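Local coordinates for protein colicin-D (Escherichia coli, PDB 5ZNM) that kills Escherichia coli and close relatives as a bacteriocin toxin that inhibits protein synthesis, its C-terminal part being a tRNase domain, at residues 298-304 and 365-370; 330-336 and 347-352. All coordinates share one frame; numbering follows the deposited sequence.

How the contacts relate
Both contacts belong to the C-terminal tRNase domain and to one four-stranded antiparallel sheet, but at opposite edges of it. Contact 1 lays a 3-10 segment against strand 365-370, one outermost strand. Contact 2 pairs strand 334-335, the other outermost strand, with its neighbour 346-349. Along the chain, contact 2 is nested inside the loop closed by contact 1. Their centres are about 15 Å apart, and their nearest atoms about 6 Å. Each is partly buried, with solvent-exposed residues at its margin. Contact 1 relies on polar side chains meeting a strand backbone. Contact 2 combines backbone ladder bonds with an amide that ties a turn to the hairpin.

Contact 1: residues 298-304 and 365-370; sequences KYKHAGD and FLSGWK. With SO4 (sulfate ion), chain E; SO4 (sulfate ion), chain C.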
ATOM      1  N   LYS A 298      14.828  16.840 -32.892  1.00 19.00           N
ATOM      2  CA  LYS A 298      14.500  16.781 -34.311  1.00 18.18           C
ATOM      3  C   LYS A 298      13.968  18.104 -34.857  1.00 16.12           C
ATOM      4  O   LYS A 298      13.484  18.151 -35.998  1.00 16.22           O
ATOM      5  CB  LYS A 298      13.495  15.655 -34.561  1.00 15.11           C
ATOM      6  CG  LYS A 298      13.975  14.269 -34.076  1.00 14.08           C
ATOM      7  CD  LYS A 298      15.294  13.868 -34.759  1.00 18.45           C
ATOM      8  CE  LYS A 298      15.767  12.468 -34.364  1.00 20.11           C
ATOM      9  NZ  LYS A 298      17.051  12.090 -35.085  1.00 22.91           N
ATOM     10  N   TYR A 299      14.050  19.179 -34.073  1.00 14.76           N
ATOM     11  CA  TYR A 299      13.530  20.469 -34.510  1.00 18.24           C
ATOM     12  C   TYR A 299      14.262  20.990 -35.741  1.00 24.54           C
ATOM     13  O   TYR A 299      13.724  21.845 -36.455  1.00 15.66           O
ATOM     14  CB  TYR A 299      13.618  21.479 -33.366  1.00 19.97           C
ATOM     15  CG  TYR A 299      12.934  22.783 -33.689  1.00 14.75           C
ATOM     16  CD1 TYR A 299      11.557  22.892 -33.604  1.00 14.45           C
ATOM     17  CD2 TYR A 299      13.661  23.895 -34.105  1.00 20.29           C
ATOM     18  CE1 TYR A 299      10.914  24.070 -33.913  1.00 13.90           C
ATOM     19  CE2 TYR A 299      13.025  25.089 -34.428  1.00 15.69           C
ATOM     20  CZ  TYR A 299      11.647  25.163 -34.324  1.00 13.30           C
ATOM     21  OH  TYR A 299      10.987  26.327 -34.621  1.00 16.85           O
ATOM     22  N   LYS A 300      15.464  20.472 -36.013  1.00 19.24           N
ATOM     23  CA  LYS A 300      16.185  20.799 -37.233  1.00 17.32           C
ATOM     24  C   LYS A 300      15.355  20.549 -38.488  1.00 17.54           C
ATOM     25  O   LYS A 300      15.611  21.168 -39.526  1.00 18.30           O
ATOM     26  CB  LYS A 300      17.478  19.971 -37.290  1.00 23.88           C
ATOM     27  CG  LYS A 300      17.226  18.469 -37.276  1.00 25.16           C
ATOM     28  CD  LYS A 300      18.532  17.645 -37.338  1.00 29.15           C
ATOM     29  CE  LYS A 300      18.257  16.148 -37.099  1.00 32.50           C
ATOM     30  NZ  LYS A 300      19.516  15.340 -37.046  1.00 38.84           N
ATOM     31  N   HIS A 301      14.377  19.652 -38.425  1.00 18.55           N
ATOM     32  CA  HIS A 301      13.509  19.360 -39.557  1.00 17.63           C
ATOM     33  C   HIS A 301      12.241  20.208 -39.600  1.00 20.05           C
ATOM     34  O   HIS A 301      11.433  20.018 -40.517  1.00 18.99           O
ATOM     35  CB  HIS A 301      13.103  17.881 -39.548  1.00 17.96           C
ATOM     36  CG  HIS A 301      14.262  16.934 -39.628  1.00 21.81           C
ATOM     37  ND1 HIS A 301      15.100  16.882 -40.723  1.00 26.53           N
ATOM     38  CD2 HIS A 301      14.723  16.006 -38.755  1.00 21.80           C
ATOM     39  CE1 HIS A 301      16.024  15.958 -40.524  1.00 27.55           C
ATOM     40  NE2 HIS A 301      15.822  15.418 -39.336  1.00 22.53           N
ATOM     41  N   ALA A 302      12.040  21.133 -38.659  1.00 16.12           N
ATOM     42  CA  ALA A 302      10.737  21.810 -38.582  1.00 16.19           C
ATOM     43  C   ALA A 302      10.465  22.673 -39.812  1.00 17.17           C
ATOM     44  O   ALA A 302       9.299  22.901 -40.163  1.00 16.00           O
ATOM     45  CB  ALA A 302      10.645  22.661 -37.311  1.00 15.45           C
ATOM     46  N   GLY A 303      11.517  23.154 -40.483  1.00 14.78           N
ATOM     47  CA  GLY A 303      11.311  23.901 -41.717  1.00 14.49           C
ATOM     48  C   GLY A 303      10.622  23.097 -42.806  1.00 17.30           C
ATOM     49  O   GLY A 303       9.858  23.650 -43.594  1.00 21.92           O
ATOM     50  N   ASP A 304      10.886  21.786 -42.873  1.00 13.97           N
ATOM     51  CA  ASP A 304      10.173  20.925 -43.813  1.00 15.66           C
ATOM     52  C   ASP A 304       8.693  20.820 -43.493  1.00 18.38           C
ATOM     53  O   ASP A 304       7.913  20.392 -44.352  1.00 18.52           O
ATOM     54  CB  ASP A 304      10.787  19.520 -43.832  1.00 18.22           C
ATOM     55  CG  ASP A 304      12.094  19.477 -44.578  1.00 22.82           C
ATOM     56  OD1 ASP A 304      12.410  20.494 -45.220  1.00 24.29           O
ATOM     57  OD2 ASP A 304      12.783  18.436 -44.551  1.00 22.68           O
ATOM     58  N   PHE A 365       7.025   8.955 -31.767  1.00 21.67           N
ATOM     59  CA  PHE A 365       7.551   9.737 -32.872  1.00 14.97           C
ATOM     60  C   PHE A 365       9.079   9.668 -32.877  1.00 19.45           C
ATOM     61  O   PHE A 365       9.728   9.910 -31.855  1.00 13.72           O
ATOM     62  CB  PHE A 365       7.075  11.187 -32.764  1.00 15.69           C
ATOM     63  CG  PHE A 365       7.871  12.152 -33.600  1.00 15.61           C
ATOM     64  CD1 PHE A 365       7.672  12.232 -34.973  1.00 16.10           C
ATOM     65  CD2 PHE A 365       8.804  12.990 -33.014  1.00 16.02           C
ATOM     66  CE1 PHE A 365       8.396  13.114 -35.747  1.00 15.82           C
ATOM     67  CE2 PHE A 365       9.531  13.895 -33.790  1.00 15.79           C
ATOM     68  CZ  PHE A 365       9.324  13.951 -35.158  1.00 14.94           C
ATOM     69  N   LEU A 366       9.657   9.344 -34.032  1.00 18.61           N
ATOM     70  CA  LEU A 366      11.111   9.334 -34.166  1.00 18.80           C
ATOM     71  C   LEU A 366      11.634  10.580 -34.872  1.00 17.60           C
ATOM     72  O   LEU A 366      12.457  11.313 -34.316  1.00 15.46           O
ATOM     73  CB  LEU A 366      11.561   8.074 -34.912  1.00 22.18           C
ATOM     74  CG  LEU A 366      13.072   8.055 -35.185  1.00 23.92           C
ATOM     75  CD1 LEU A 366      13.874   7.996 -33.885  1.00 26.05           C
ATOM     76  CD2 LEU A 366      13.429   6.921 -36.123  1.00 22.49           C
ATOM     77  N   SER A 367      11.177  10.830 -36.094  1.00 14.61           N
ATOM     78  CA  SER A 367      11.687  11.939 -36.890  1.00 15.47           C
ATOM     79  C   SER A 367      10.755  12.133 -38.081  1.00 17.57           C
ATOM     80  O   SER A 367       9.812  11.364 -38.286  1.00 15.41           O
ATOM     81  CB  SER A 367      13.125  11.674 -37.367  1.00 15.72           C
ATOM     82  OG  SER A 367      13.690  12.869 -37.859  1.00 19.68           O
ATOM     83  N   GLY A 368      11.040  13.167 -38.865  1.00 15.27           N
ATOM     84  CA  GLY A 368      10.342  13.386 -40.118  1.00 12.90           C
ATOM     85  C   GLY A 368      11.051  14.442 -40.934  1.00 16.81           C
ATOM     86  O   GLY A 368      11.851  15.224 -40.405  1.00 14.31           O
ATOM     87  N   TRP A 369      10.722  14.479 -42.225  1.00 14.78           N
ATOM     88  CA  TRP A 369      11.386  15.384 -43.158  1.00 17.04           C
ATOM     89  C   TRP A 369      10.683  15.310 -44.505  1.00 14.77           C
ATOM     90  O   TRP A 369       9.763  14.508 -44.708  1.00 15.75           O
ATOM     91  CB  TRP A 369      12.884  15.068 -43.306  1.00 18.83           C
ATOM     92  CG  TRP A 369      13.239  13.676 -43.816  1.00 17.64           C
ATOM     93  CD1 TRP A 369      13.289  13.261 -45.124  1.00 18.25           C
ATOM     94  CD2 TRP A 369      13.651  12.550 -43.025  1.00 19.47           C
ATOM     95  NE1 TRP A 369      13.694  11.942 -45.187  1.00 23.04           N
ATOM     96  CE2 TRP A 369      13.915  11.483 -43.913  1.00 20.87           C
ATOM     97  CE3 TRP A 369      13.806  12.335 -41.649  1.00 17.05           C
ATOM     98  CZ2 TRP A 369      14.331  10.221 -43.470  1.00 22.27           C
ATOM     99  CZ3 TRP A 369      14.225  11.071 -41.207  1.00 20.83           C
ATOM    100  CH2 TRP A 369      14.474  10.037 -42.119  1.00 21.63           C
ATOM    101  N   LYS A 370      11.109  16.188 -45.420  1.00 17.30           N
ATOM    102  CA  LYS A 370      10.534  16.246 -46.762  1.00 15.04           C
ATOM    103  C   LYS A 370      11.338  15.381 -47.726  1.00 16.81           C
ATOM    104  O   LYS A 370      12.559  15.528 -47.833  1.00 17.23           O
ATOM    105  CB  LYS A 370      10.481  17.688 -47.283  1.00 14.44           C
ATOM    106  CG  LYS A 370       9.677  17.831 -48.590  1.00 17.80           C
ATOM    107  CD  LYS A 370       9.474  19.296 -49.012  1.00 18.90           C
ATOM    108  CE  LYS A 370       8.799  20.132 -47.907  1.00 17.59           C
ATOM    109  NZ  LYS A 370       7.441  19.616 -47.458  1.00 17.22           N
TER
HETATM  110  S   SO4 E 703      17.632   9.354 -32.239  1.00 48.94           S
HETATM  111  O1  SO4 E 703      16.263   9.675 -31.857  1.00 33.19           O
HETATM  112  O2  SO4 E 703      17.758   7.896 -32.242  1.00 57.03           O
HETATM  113  O3  SO4 E 703      17.927   9.904 -33.566  1.00 39.02           O
HETATM  114  O4  SO4 E 703      18.581   9.914 -31.278  1.00 48.47           O
HETATM  115  S   SO4 C 701      23.155  14.921 -36.754  1.00 51.65           S
HETATM  116  O1  SO4 C 701      22.114  13.901 -36.879  1.00 57.57           O
HETATM  117  O2  SO4 C 701      23.690  15.188 -38.077  1.00 54.73           O
HETATM  118  O3  SO4 C 701      22.593  16.130 -36.164  1.00 50.85           O
HETATM  119  O4  SO4 C 701      24.240  14.464 -35.895  1.00 57.52           O
HETATM  120  O   HOH W   1       5.919  21.537 -46.311  1.00 20.99           O
HETATM  121  O   HOH W   2      14.461  17.088 -46.437  1.00 33.63           O
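Asp304, His301 and Lys298 meet strand 365-370, an outermost strand of the antiparallel sheet in the tRNase domain. Lys298 directly follows helix 292-297; His301 and Asp304 lie in the 3-10 segment 299-304. The hydrogen bonds gather at one end. Asp304 OD2 accepts from Lys370 N at 2.9 Å, with an N-H...O angle of 161°. The donor comes from above the carboxylate plane, 52° out of it. Lys370 NZ gives a second bond to Asp304 O at 3.2 Å, in the carbonyl plane. The lysine chain bends at chi3 and chi4, which turns NZ back to that carbonyl. Asn355 OD1 and Thr353 O also hold NZ. Water 1 bridges NZ and Asp304 O, and water 2 links Asp304 OD2 to Lys370 O. Asp304 and Lys370 are therefore joined twice directly and twice through water.

The ring contacts lie in the middle. His301 and Trp369 run side by side and point the same way. Their planes meet obliquely at 42°. Trp369 CE3 lies over the rim of one imidazole face, and Lys300 CG sits over the rim of the opposite face.

The other end rests on the chain of Lys298. Lys298 CG lies 3.3 Å from Leu366 O, and Lys298 CD is 3.6 Å from Ser367 OG. Lys298 NZ then donates to O3 of the chain E sulfate at 2.8 Å. Lys300 NZ makes a weak bond to the chain C sulfate. These ions probably come from the crystallisation liquor. Behind the strand, Phe365 packs on Ile324 of helix 314-329. Gly368 O is buried without a polar partner and sits over a face of the His301 ring, 3.1 Å from His301 CG.

Contact 2: residues 330-336 and 347-352; sequences DKDTVEK and VYFNPN
Asn350 reaches across to Thr333 and Asp330, tying the turn that leads into a beta hairpin to the end of its second strand. Its side chain crosses that of Thr333 at about a right angle. Asn350 ND2 donates to Thr333 OG1 at 3.0 Å, nearly straight at 170° and in the amide plane. Thr333 OG1 is also bonded to His327 O of helix 314-329. The Asp330 carboxylate is turned 61° from the amide, and its OD2 takes only a weak bond from ND2. Asp330 OD1 accepts from Asp332 N in an Asx turn, within a type I turn from Asp330 to Thr333.

Beyond Thr333 the strands pair antiparallel. Val334 and Phe349 form the hydrogen-bonded pair, with Phe349 N 2.7 Å from Val334 O. Lys336 N closes the next bond to Val347 O, also 2.7 Å. On one face, Tyr348 crosses Glu335 obliquely, and Tyr348 CE1 lies 3.7 Å from Glu335 CB. On the Phe349 side, Lys336 runs alongside the phenyl ring in the same direction. Lys336 CD is 3.7 Å from Phe349 CD2, and the bend at chi4 helps carry NZ to Leu382 O of helix 376-384.

The chemistry implies a division of labour: backbone bonds set the strand register, while the Asn350 amide, held by a straight bond to a hydroxyl and a weak one to a carboxylate, helps tie the turn to the strand.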
ATOM      1  N   ASP A 330      -4.005  14.384 -41.619  1.00 23.31           N
ATOM      2  CA  ASP A 330      -4.428  14.732 -42.968  1.00 22.33           C
ATOM      3  C   ASP A 330      -4.987  13.492 -43.651  1.00 25.91           C
ATOM      4  O   ASP A 330      -4.402  12.406 -43.577  1.00 22.33           O
ATOM      5  CB  ASP A 330      -3.237  15.317 -43.732  1.00 20.82           C
ATOM      6  CG  ASP A 330      -3.569  15.735 -45.161  1.00 24.75           C
ATOM      7  OD1 ASP A 330      -4.425  15.118 -45.829  1.00 31.75           O
ATOM      8  OD2 ASP A 330      -2.929  16.692 -45.637  1.00 27.36           O
ATOM      9  N   LYS A 331      -6.151  13.650 -44.285  1.00 26.95           N
ATOM     10  CA  LYS A 331      -6.811  12.509 -44.908  1.00 23.47           C
ATOM     11  C   LYS A 331      -5.981  11.918 -46.039  1.00 26.30           C
ATOM     12  O   LYS A 331      -6.134  10.734 -46.359  1.00 23.85           O
ATOM     13  CB  LYS A 331      -8.188  12.919 -45.431  1.00 30.56           C
ATOM     14  CG  LYS A 331      -8.111  13.905 -46.591  1.00 44.64           C
ATOM     15  CD  LYS A 331      -9.451  14.066 -47.286  1.00 53.80           C
ATOM     16  CE  LYS A 331      -9.344  15.008 -48.469  1.00 59.12           C
ATOM     17  NZ  LYS A 331     -10.647  15.680 -48.735  1.00 65.94           N
ATOM     18  N   ASP A 332      -5.106  12.715 -46.670  1.00 17.95           N
ATOM     19  CA  ASP A 332      -4.290  12.134 -47.729  1.00 19.10           C
ATOM     20  C   ASP A 332      -2.969  11.567 -47.235  1.00 20.41           C
ATOM     21  O   ASP A 332      -2.230  11.000 -48.042  1.00 19.40           O
ATOM     22  CB  ASP A 332      -3.995  13.146 -48.839  1.00 23.97           C
ATOM     23  CG  ASP A 332      -5.248  13.759 -49.414  1.00 31.96           C
ATOM     24  OD1 ASP A 332      -6.221  13.019 -49.625  1.00 40.47           O
ATOM     25  OD2 ASP A 332      -5.255  14.982 -49.632  1.00 37.70           O
ATOM     26  N   THR A 333      -2.651  11.675 -45.948  1.00 21.33           N
ATOM     27  CA  THR A 333      -1.448  11.018 -45.440  1.00 17.96           C
ATOM     28  C   THR A 333      -1.726   9.534 -45.281  1.00 20.36           C
ATOM     29  O   THR A 333      -2.759   9.151 -44.730  1.00 24.04           O
ATOM     30  CB  THR A 333      -1.011  11.615 -44.105  1.00 19.57           C
ATOM     31  OG1 THR A 333      -0.576  12.963 -44.299  1.00 19.03           O
ATOM     32  CG2 THR A 333       0.126  10.795 -43.493  1.00 18.61           C
ATOM     33  N   VAL A 334      -0.799   8.700 -45.753  1.00 18.86           N
ATOM     34  CA  VAL A 334      -0.987   7.256 -45.797  1.00 18.40           C
ATOM     35  C   VAL A 334       0.229   6.574 -45.193  1.00 22.87           C
ATOM     36  O   VAL A 334       1.346   7.105 -45.232  1.00 17.63           O
ATOM     37  CB  VAL A 334      -1.201   6.758 -47.243  1.00 26.58           C
ATOM     38  CG1 VAL A 334      -2.498   7.335 -47.826  1.00 24.31           C
ATOM     39  CG2 VAL A 334       0.027   7.124 -48.118  1.00 27.62           C
ATOM     40  N   GLU A 335       0.010   5.375 -44.644  1.00 19.56           N
ATOM     41  CA  GLU A 335       1.135   4.542 -44.242  1.00 15.60           C
ATOM     42  C   GLU A 335       1.838   4.031 -45.494  1.00 19.81           C
ATOM     43  O   GLU A 335       1.192   3.503 -46.406  1.00 17.79           O
ATOM     44  CB  GLU A 335       0.665   3.362 -43.393  1.00 18.42           C
ATOM     45  CG  GLU A 335       1.821   2.478 -42.949  1.00 19.29           C
ATOM     46  CD  GLU A 335       1.367   1.229 -42.224  1.00 27.79           C
ATOM     47  OE1 GLU A 335       0.167   1.137 -41.896  1.00 28.12           O
ATOM     48  OE2 GLU A 335       2.212   0.339 -41.989  1.00 28.03           O
ATOM     49  N   LYS A 336       3.157   4.187 -45.543  1.00 17.33           N
ATOM     50  CA  LYS A 336       3.903   3.827 -46.749  1.00 19.41           C
ATOM     51  C   LYS A 336       5.306   3.426 -46.307  1.00 16.01           C
ATOM     52  O   LYS A 336       6.158   4.290 -46.078  1.00 17.18           O
ATOM     53  CB  LYS A 336       3.928   4.984 -47.747  1.00 13.17           C
ATOM     54  CG  LYS A 336       4.814   4.743 -49.009  1.00 14.85           C
ATOM     55  CD  LYS A 336       4.934   6.034 -49.825  1.00 16.30           C
ATOM     56  CE  LYS A 336       5.930   5.889 -50.995  1.00 19.73           C
ATOM     57  NZ  LYS A 336       5.482   4.905 -52.043  1.00 22.87           N
ATOM     58  N   VAL A 347       6.135   4.315 -41.554  1.00 13.95           N
ATOM     59  CA  VAL A 347       6.363   5.630 -42.154  1.00 15.50           C
ATOM     60  C   VAL A 347       5.035   6.141 -42.698  1.00 17.28           C
ATOM     61  O   VAL A 347       4.314   5.401 -43.381  1.00 19.85           O
ATOM     62  CB  VAL A 347       7.435   5.582 -43.265  1.00 15.73           C
ATOM     63  CG1 VAL A 347       7.609   6.945 -43.879  1.00 15.74           C
ATOM     64  CG2 VAL A 347       8.795   5.068 -42.721  1.00 14.19           C
ATOM     65  N   TYR A 348       4.718   7.402 -42.408  1.00 14.88           N
ATOM     66  CA  TYR A 348       3.467   8.031 -42.828  1.00 16.12           C
ATOM     67  C   TYR A 348       3.801   9.140 -43.810  1.00 17.78           C
ATOM     68  O   TYR A 348       4.498  10.096 -43.457  1.00 19.30           O
ATOM     69  CB  TYR A 348       2.670   8.554 -41.626  1.00 14.86           C
ATOM     70  CG  TYR A 348       2.221   7.392 -40.778  1.00 16.68           C
ATOM     71  CD1 TYR A 348       1.106   6.639 -41.133  1.00 19.95           C
ATOM     72  CD2 TYR A 348       2.941   7.009 -39.660  1.00 21.21           C
ATOM     73  CE1 TYR A 348       0.718   5.543 -40.379  1.00 18.37           C
ATOM     74  CE2 TYR A 348       2.556   5.924 -38.900  1.00 22.02           C
ATOM     75  CZ  TYR A 348       1.450   5.197 -39.266  1.00 25.97           C
ATOM     76  OH  TYR A 348       1.075   4.113 -38.506  1.00 27.07           O
ATOM     77  N   PHE A 349       3.346   8.979 -45.048  1.00 16.24           N
ATOM     78  CA  PHE A 349       3.752   9.818 -46.171  1.00 15.62           C
ATOM     79  C   PHE A 349       2.581  10.668 -46.636  1.00 19.00           C
ATOM     80  O   PHE A 349       1.443  10.185 -46.697  1.00 17.47           O
ATOM     81  CB  PHE A 349       4.249   8.939 -47.323  1.00 16.86           C
ATOM     82  CG  PHE A 349       4.561   9.694 -48.588  1.00 16.61           C
ATOM     83  CD1 PHE A 349       5.627  10.574 -48.640  1.00 14.68           C
ATOM     84  CD2 PHE A 349       3.796   9.505 -49.726  1.00 19.48           C
ATOM     85  CE1 PHE A 349       5.945  11.249 -49.838  1.00 18.76           C
ATOM     86  CE2 PHE A 349       4.094  10.188 -50.922  1.00 17.86           C
ATOM     87  CZ  PHE A 349       5.173  11.054 -50.970  1.00 17.53           C
ATOM     88  N   ASN A 350       2.851  11.938 -46.957  1.00 16.41           N
ATOM     89  CA  ASN A 350       1.838  12.778 -47.588  1.00 20.61           C
ATOM     90  C   ASN A 350       2.246  13.071 -49.021  1.00 18.02           C
ATOM     91  O   ASN A 350       3.320  13.636 -49.239  1.00 15.34           O
ATOM     92  CB  ASN A 350       1.636  14.081 -46.811  1.00 20.10           C
ATOM     93  CG  ASN A 350       0.492  14.898 -47.359  1.00 23.54           C
ATOM     94  OD1 ASN A 350       0.642  15.585 -48.366  1.00 21.03           O
ATOM     95  ND2 ASN A 350      -0.663  14.818 -46.708  1.00 18.49           N
ATOM     96  N   PRO A 351       1.436  12.726 -50.029  1.00 15.78           N
ATOM     97  CA  PRO A 351       1.860  12.920 -51.421  1.00 15.92           C
ATOM     98  C   PRO A 351       1.815  14.364 -51.900  1.00 16.20           C
ATOM     99  O   PRO A 351       2.308  14.642 -52.997  1.00 20.56           O
ATOM    100  CB  PRO A 351       0.860  12.059 -52.208  1.00 16.30           C
ATOM    101  CG  PRO A 351      -0.360  12.018 -51.335  1.00 17.21           C
ATOM    102  CD  PRO A 351       0.150  12.016 -49.924  1.00 20.35           C
ATOM    103  N   ASN A 352       1.250  15.284 -51.126  1.00 18.72           N
ATOM    104  CA  ASN A 352       1.203  16.677 -51.550  1.00 20.69           C
ATOM    105  C   ASN A 352       2.377  17.471 -51.001  1.00 17.88           C
ATOM    106  O   ASN A 352       3.074  18.157 -51.751  1.00 21.86           O
ATOM    107  CB  ASN A 352      -0.106  17.319 -51.106  1.00 19.55           C
ATOM    108  CG  ASN A 352      -1.313  16.558 -51.580  1.00 26.91           C
ATOM    109  OD1 ASN A 352      -2.222  16.267 -50.805  1.00 28.35           O
ATOM    110  ND2 ASN A 352      -1.334  16.236 -52.862  1.00 18.75           N
TER
HETATM  111  O   HOH W   3      -2.037  17.121 -48.515  1.00 68.92           O